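Local coordinates for protein putative adhesin (PDB 3PET) that is of unknown function but is probably a surface lipoprotein of Bacteroides fragilis whose right-handed beta-helix may serve in cell adhesion, at residues A26-N31 with L67-S72; I32-S37 with I85-L90; A173-V178 with G197-K202. All coordinates share one frame; numbering follows the deposited sequence.

Interaction 1: residues A26-N31 with L67-S72. With ACT (acetate ion), chain D.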
# COMPACT_ATOMS: atom_id res chain seq x y z
N ALA A 26 17.00 -8.35 0.83
CA ALA A 26 16.45 -9.20 1.88
C ALA A 26 14.97 -9.58 1.64
O ALA A 26 14.13 -8.71 1.37
CB ALA A 26 16.60 -8.49 3.22
N GLY A 27 14.71 -10.89 1.77
CA GLY A 27 13.38 -11.48 1.63
C GLY A 27 13.03 -12.26 2.89
O GLY A 27 12.42 -13.32 2.84
N THR A 28 13.43 -11.72 4.03
CA THR A 28 13.25 -12.36 5.32
C THR A 28 12.10 -11.76 6.10
O THR A 28 11.50 -10.76 5.69
CB THR A 28 14.57 -12.18 6.12
OG1 THR A 28 14.94 -10.81 6.04
CG2 THR A 28 15.69 -13.05 5.61
N VAL A 29 11.84 -12.36 7.26
CA VAL A 29 10.88 -11.87 8.23
C VAL A 29 11.69 -11.41 9.45
O VAL A 29 12.43 -12.21 10.02
CB VAL A 29 9.76 -12.87 8.62
CG1 VAL A 29 8.81 -12.22 9.62
CG2 VAL A 29 9.00 -13.34 7.39
N GLY A 30 11.54 -10.16 9.83
CA GLY A 30 12.26 -9.61 10.97
C GLY A 30 12.79 -8.23 10.69
O GLY A 30 12.98 -7.86 9.52
N ASN A 31 13.07 -7.48 11.76
CA ASN A 31 13.54 -6.11 11.63
C ASN A 31 15.01 -6.09 11.35
O ASN A 31 15.77 -6.91 11.89
CB ASN A 31 13.21 -5.29 12.87
CG ASN A 31 11.72 -5.12 13.06
OD1 ASN A 31 10.95 -5.03 12.11
ND2 ASN A 31 11.27 -5.15 14.30
N LEU A 67 19.72 -12.18 1.74
CA LEU A 67 19.11 -12.86 2.88
C LEU A 67 17.79 -13.45 2.39
O LEU A 67 16.97 -12.73 1.86
CB LEU A 67 18.89 -11.89 4.06
CG LEU A 67 20.09 -11.08 4.55
CD1 LEU A 67 19.66 -10.05 5.58
CD2 LEU A 67 21.20 -11.99 5.13
N SER A 68 17.64 -14.77 2.48
CA SER A 68 16.43 -15.42 1.99
C SER A 68 15.93 -16.46 2.98
O SER A 68 16.60 -16.75 3.98
CB SER A 68 16.68 -16.06 0.64
OG SER A 68 17.74 -17.00 0.74
N ILE A 69 14.73 -17.00 2.73
CA ILE A 69 14.09 -18.04 3.55
C ILE A 69 13.47 -19.08 2.66
O ILE A 69 13.22 -18.83 1.47
CB ILE A 69 13.03 -17.45 4.55
CG1 ILE A 69 11.85 -16.78 3.82
CG2 ILE A 69 13.67 -16.49 5.56
CD1 ILE A 69 10.56 -16.72 4.60
N ASP A 70 13.19 -20.26 3.23
CA ASP A 70 12.41 -21.30 2.59
C ASP A 70 10.96 -20.82 2.77
O ASP A 70 10.42 -20.88 3.88
CB ASP A 70 12.68 -22.71 3.20
CG ASP A 70 11.81 -23.82 2.62
OD1 ASP A 70 10.92 -23.51 1.79
OD2 ASP A 70 12.04 -24.99 2.96
N LYS A 71 10.38 -20.29 1.71
CA LYS A 71 9.03 -19.69 1.78
C LYS A 71 7.91 -20.74 2.06
O LYS A 71 6.81 -20.36 2.45
CB LYS A 71 8.73 -18.93 0.49
CG LYS A 71 9.69 -17.74 0.30
CD LYS A 71 9.45 -17.12 -1.08
CE LYS A 71 10.49 -16.08 -1.41
NZ LYS A 71 10.45 -15.74 -2.86
N SER A 72 8.21 -22.04 1.85
CA SER A 72 7.27 -23.14 2.07
C SER A 72 7.25 -23.53 3.56
O SER A 72 6.42 -24.35 3.96
CB SER A 72 7.68 -24.36 1.23
OG SER A 72 7.57 -24.14 -0.17
C ACT D . 12.84 -15.37 9.38
O ACT D . 12.65 -14.65 10.37
OXT ACT D . 12.81 -14.88 8.27
CH3 ACT D . 13.07 -16.87 9.54
O HOH W 1 13.16 -15.21 0.68
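Gly27 and Leu67 make the one direct backbone hydrogen bond of this contact: Gly27 N donates to Leu67 O over 2.9 Å, nearly straight at 164°. One residue earlier Ala26 pairs with Leu67 as a parallel beta bridge, and the same Leu67 O also receives a CA-H...O contact from Ala26 CA. After that the two chains part, and a water takes over the pairing. It donates to Gly27 O and accepts from Ile69 N, standing where a direct backbone bond would otherwise continue the register.

The apolar part runs through Thr28, whose methyl does the work. With OG1 set between the backbone N and the carbonyl carbon (chi1 49°), CG2 swings toward the strand and lands 3.7 Å from Leu67 CB and 4.0 Å from Ile69 CG2. Leu67 and Ala26 lie on the same side of the sheet, where Ala26 CB rests 4.2 Å from Leu67 CD1. Ile69 points toward 26-31, with CG1 3.6 Å from Gly27 O.

An acetate, probably from the crystallisation liquor, sits beside the turn. Val29 N donates to its OXT at 2.9 Å, and Ile69 CG2 packs against that same oxygen. Further along, Asp70 OD1 accepts from Ser72 N in an Asx turn, met from above the carboxylate plane.

Segment 26-31 spans the loop from the end of strand 23-26 to the start of strand 31-36 of the beta-helix, and 67-72 is the run-out of strand 64-69. Strand 23-26 is flanked by strands 64-69 and 92-95; Leu67 reaches Ile83 and Ile85 of strand 82-87 and Val58 of strand 56-61, while Val29 packs on Val215 of the second subunit.

Interaction 2: residues I32-S37 with I85-L90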
# COMPACT_ATOMS: atom_id res chain seq x y z
N ILE A 32 15.41 -5.16 10.48
CA ILE A 32 16.82 -5.01 10.09
C ILE A 32 17.37 -3.69 10.59
O ILE A 32 16.75 -2.64 10.39
CB ILE A 32 16.99 -5.15 8.56
CG1 ILE A 32 16.55 -6.56 8.09
CG2 ILE A 32 18.43 -4.78 8.12
CD1 ILE A 32 16.38 -6.72 6.56
N TYR A 33 18.58 -3.74 11.18
CA TYR A 33 19.27 -2.55 11.68
C TYR A 33 20.62 -2.48 10.99
O TYR A 33 21.48 -3.34 11.22
CB TYR A 33 19.40 -2.58 13.23
CG TYR A 33 18.07 -2.51 13.94
CD1 TYR A 33 17.32 -3.66 14.18
CD2 TYR A 33 17.52 -1.28 14.31
CE1 TYR A 33 16.07 -3.59 14.80
CE2 TYR A 33 16.29 -1.21 14.96
CZ TYR A 33 15.56 -2.36 15.19
OH TYR A 33 14.35 -2.25 15.83
N TYR A 34 20.79 -1.49 10.12
CA TYR A 34 22.06 -1.31 9.42
C TYR A 34 22.88 -0.21 10.12
O TYR A 34 22.34 0.83 10.50
CB TYR A 34 21.86 -1.00 7.92
CG TYR A 34 23.16 -0.63 7.23
CD1 TYR A 34 24.04 -1.62 6.78
CD2 TYR A 34 23.57 0.70 7.12
CE1 TYR A 34 25.27 -1.30 6.21
CE2 TYR A 34 24.81 1.03 6.57
CZ TYR A 34 25.65 0.03 6.12
OH TYR A 34 26.88 0.36 5.59
N THR A 35 24.18 -0.47 10.27
CA THR A 35 25.16 0.46 10.82
C THR A 35 26.30 0.60 9.82
O THR A 35 26.81 -0.40 9.32
CB THR A 35 25.69 -0.02 12.19
OG1 THR A 35 24.60 -0.18 13.10
CG2 THR A 35 26.74 0.97 12.80
N GLN A 36 26.70 1.85 9.52
CA GLN A 36 27.87 2.06 8.68
C GLN A 36 29.08 1.95 9.61
O GLN A 36 29.18 2.72 10.56
CB GLN A 36 27.79 3.41 7.97
CG GLN A 36 29.05 3.71 7.14
CD GLN A 36 28.91 4.97 6.32
OE1 GLN A 36 28.33 5.97 6.76
NE2 GLN A 36 29.49 4.95 5.13
N SER A 37 29.96 0.97 9.36
CA SER A 37 31.13 0.77 10.22
C SER A 37 32.12 1.91 10.09
O SER A 37 32.23 2.54 9.03
CB SER A 37 31.82 -0.57 9.96
OG SER A 37 32.38 -0.64 8.66
N ILE A 85 23.15 -5.61 10.60
CA ILE A 85 24.06 -5.58 9.45
C ILE A 85 25.03 -4.39 9.56
O ILE A 85 24.62 -3.29 9.94
CB ILE A 85 23.25 -5.52 8.12
CG1 ILE A 85 22.12 -6.59 8.06
CG2 ILE A 85 24.17 -5.61 6.88
CD1 ILE A 85 21.26 -6.60 6.71
N THR A 86 26.30 -4.61 9.25
CA THR A 86 27.26 -3.52 9.23
C THR A 86 28.26 -3.73 8.11
O THR A 86 28.68 -4.86 7.84
CB THR A 86 27.94 -3.21 10.60
OG1 THR A 86 28.82 -2.09 10.44
CG2 THR A 86 28.69 -4.37 11.18
N SER A 87 28.60 -2.62 7.45
CA SER A 87 29.58 -2.59 6.37
C SER A 87 30.19 -1.18 6.27
O SER A 87 29.55 -0.23 6.73
CB SER A 87 28.94 -3.01 5.05
OG SER A 87 28.04 -2.01 4.59
N PRO A 88 31.39 -1.00 5.67
CA PRO A 88 31.95 0.36 5.54
C PRO A 88 31.13 1.27 4.60
O PRO A 88 31.11 2.49 4.81
CB PRO A 88 33.35 0.10 4.97
CG PRO A 88 33.68 -1.32 5.41
CD PRO A 88 32.35 -2.01 5.18
N THR A 89 30.48 0.70 3.56
CA THR A 89 29.71 1.47 2.60
C THR A 89 28.36 0.82 2.30
O THR A 89 28.22 -0.39 2.43
CB THR A 89 30.49 1.67 1.26
OG1 THR A 89 30.62 0.42 0.58
CG2 THR A 89 31.84 2.38 1.43
N LEU A 90 27.39 1.64 1.85
CA LEU A 90 26.08 1.16 1.42
C LEU A 90 25.53 2.04 0.31
O LEU A 90 25.41 3.26 0.49
CB LEU A 90 25.08 1.06 2.58
CG LEU A 90 23.79 0.26 2.27
CD1 LEU A 90 24.08 -1.24 2.15
CD2 LEU A 90 22.74 0.52 3.31
O HOH W 2 32.95 3.89 6.20
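Ile32 and Ile85 meet on the inner side of a parallel strand pair, 32-36 beside 85-87, in the wall of the right-handed beta-helix; the axes of these short segments come within 4.7 Å, inclined at 19°. Ile32 sends CG2 to within 3.6 Å of Ile85 CD1, packing near Ala26 of strand 23-26.

Tyr33 contributes its carbonyl, which accepts from Ile85 N, while its ring leads off to stack with His102. Tyr34 pairs with Ile85 in a parallel beta bridge, both side chains on the face that Ile32 also lines. Its CG lies opposite the backbone N (chi1 173°), which sends the ring along the neighbouring strand toward Ser87. Leu90 CD2 sits over one face in a CH-pi contact, 3.9 Å from the ring centroid and 9° off the normal, while Ile85 CG2 and Ser87 OG lie at the edge. The phenol OH donates to Ser87 OG at 2.8 Å, and Ser87 OG in turn donates a hydrogen bond to Thr89 O; this chain of two bonds links the buried ring to the loop after strand 85-87.

Thr35 carries the register on: its N donates to Ile85 O, and its O takes two bonds, one from Thr86 OG1 at 2.9 Å, arriving above the carbonyl plane, and a weak one from Ser87 N. Gln36 stretches out along an extended chain so that NE2 donates to Pro88 O, which lies in its amide plane, at 3.0 Å; its OE1 is taken by Thr108 N of strand 107-108.

Ser37 lies just past the end of the strand. A water donates to both Ser37 O and Pro88 O, and Ser37 N donates to Ser87 O over 2.9 Å.

Interaction 3: residues A173-V178 with G197-K202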
# COMPACT_ATOMS: atom_id res chain seq x y z
N ALA A 173 9.63 14.19 -7.48
CA ALA A 173 8.65 13.42 -6.70
C ALA A 173 7.45 13.01 -7.53
O ALA A 173 6.88 13.83 -8.24
CB ALA A 173 8.19 14.24 -5.50
N SER A 174 7.06 11.73 -7.42
CA SER A 174 5.87 11.24 -8.12
C SER A 174 5.13 10.29 -7.21
O SER A 174 5.74 9.40 -6.63
CB SER A 174 6.22 10.59 -9.46
OG SER A 174 5.08 10.01 -10.05
N SER A 175 3.81 10.56 -7.00
CA SER A 175 2.95 9.77 -6.13
C SER A 175 1.93 9.03 -7.01
O SER A 175 1.10 9.69 -7.65
CB SER A 175 2.29 10.68 -5.08
OG SER A 175 1.51 11.70 -5.69
N GLN A 176 2.03 7.67 -7.11
CA GLN A 176 1.18 6.84 -7.99
C GLN A 176 0.33 5.80 -7.26
O GLN A 176 -0.55 5.19 -7.87
CB GLN A 176 2.04 6.11 -9.03
CG GLN A 176 2.74 7.00 -10.03
CD GLN A 176 3.64 6.16 -10.90
OE1 GLN A 176 4.75 5.83 -10.52
NE2 GLN A 176 3.13 5.71 -12.04
N GLY A 177 0.59 5.60 -5.96
CA GLY A 177 -0.20 4.67 -5.16
C GLY A 177 -1.14 5.43 -4.25
O GLY A 177 -1.70 6.47 -4.63
N VAL A 178 -1.29 4.93 -3.02
CA VAL A 178 -2.15 5.56 -2.00
C VAL A 178 -1.24 6.05 -0.90
O VAL A 178 -0.60 5.23 -0.23
CB VAL A 178 -3.23 4.57 -1.49
CG1 VAL A 178 -4.06 5.20 -0.37
CG2 VAL A 178 -4.13 4.11 -2.63
N GLY A 197 -3.49 10.86 -2.99
CA GLY A 197 -2.55 11.43 -2.03
C GLY A 197 -1.91 12.67 -2.60
O GLY A 197 -2.04 12.96 -3.80
N SER A 198 -1.21 13.39 -1.74
CA SER A 198 -0.64 14.69 -2.03
C SER A 198 0.85 14.77 -1.90
O SER A 198 1.46 13.97 -1.20
CB SER A 198 -1.25 15.72 -1.07
OG SER A 198 -2.66 15.71 -1.22
N ILE A 199 1.44 15.79 -2.54
CA ILE A 199 2.88 16.09 -2.43
C ILE A 199 3.02 17.45 -1.74
O ILE A 199 2.47 18.45 -2.19
CB ILE A 199 3.64 16.03 -3.80
CG1 ILE A 199 3.52 14.61 -4.42
CG2 ILE A 199 5.10 16.48 -3.63
CD1 ILE A 199 3.96 14.47 -5.87
N LYS A 200 3.71 17.45 -0.59
CA LYS A 200 3.95 18.64 0.20
C LYS A 200 5.45 18.92 0.21
O LYS A 200 6.22 18.02 0.51
CB LYS A 200 3.41 18.49 1.64
CG LYS A 200 1.89 18.60 1.75
CD LYS A 200 1.35 18.00 3.04
CE LYS A 200 1.32 16.48 3.03
NZ LYS A 200 0.73 15.93 4.28
N TYR A 201 5.86 20.13 -0.16
CA TYR A 201 7.29 20.40 -0.16
C TYR A 201 7.63 21.66 0.62
O TYR A 201 6.97 22.70 0.47
CB TYR A 201 7.83 20.50 -1.61
CG TYR A 201 7.26 21.65 -2.42
CD1 TYR A 201 6.08 21.51 -3.13
CD2 TYR A 201 7.94 22.86 -2.52
CE1 TYR A 201 5.55 22.57 -3.87
CE2 TYR A 201 7.44 23.92 -3.28
CZ TYR A 201 6.24 23.77 -3.95
OH TYR A 201 5.73 24.83 -4.66
N LYS A 202 8.69 21.57 1.43
CA LYS A 202 9.27 22.70 2.13
C LYS A 202 10.26 23.36 1.16
O LYS A 202 10.67 22.73 0.17
CB LYS A 202 10.02 22.23 3.40
CG LYS A 202 9.14 21.66 4.52
CD LYS A 202 10.01 21.33 5.72
CE LYS A 202 9.29 20.53 6.78
NZ LYS A 202 10.22 20.07 7.85
O HOH W 3 -0.99 10.77 -5.57
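Ala173 and Ile199 face one another from strands that are not hydrogen-bonded partners: the short segments 173-175 and 199-202 approach to 8.9 Å between axes and run in roughly opposite senses, at 156°. No direct hydrogen bond joins them, and what passes between the two walls is side chain and a single water.

Ile199 carries the contact. Its CG1 lies anti to the carbonyl carbon (chi1 -60°) and the chain continues extended, carrying CD1 across to the other wall, 3.8 Å from Ala173 O and 3.7 Å from Ser175 OG. The other branch, CG2, comes 4.3 Å from Ala173 CB. Ala173 and Ser175 both direct their CB toward this isoleucine, whereas Ser174 between them points away, the alternation expected of a strand with one side on the interior.

Ser175 has a polar end in this largely apolar place. A water lies 2.7 Å from Ser175 OG and 3.0 Å from Gly197 O; it probably donates to the latter, with more acceptors near it than it has protons. The buried hydroxyl thus reaches the backbone at the start of the second segment, just before strand 199-202 begins. Ser175 also touches Val193 and Ile181, and Ile199 packs on Ala191 and Val193, so neighbouring strands complete the apolar surroundings.

Small and branched side chains directed inward from facing walls, with a water at the loop end of the two segments, make this a piece of the interior of the right-handed beta-helix that this putative adhesin forms.

Overall arrangement
Interactions 1 and 2 are neighbours at one end of the beta-helix, centres 19 Å apart, and they touch: Ala26 CB meets Ile32 CD1 at 3.8 Å, and Leu67 CD1 meets Ile85 CD1 at 4.0 Å. Their segments alternate along the chain, since strands 23-26 and 31-36 pair in turn with the later strands 64-69 and 82-87. Interaction 3 follows across the centre of the chain, about 30 Å from interaction 1 and 29 Å from interaction 2, centre to centre. Interactions 1 and 2 join sequence-distant strands near the start and interaction 3 packs the interior farther along, sampling both ends of one elongated beta-helix. Interactions 1 and 3 both reach the second subunit.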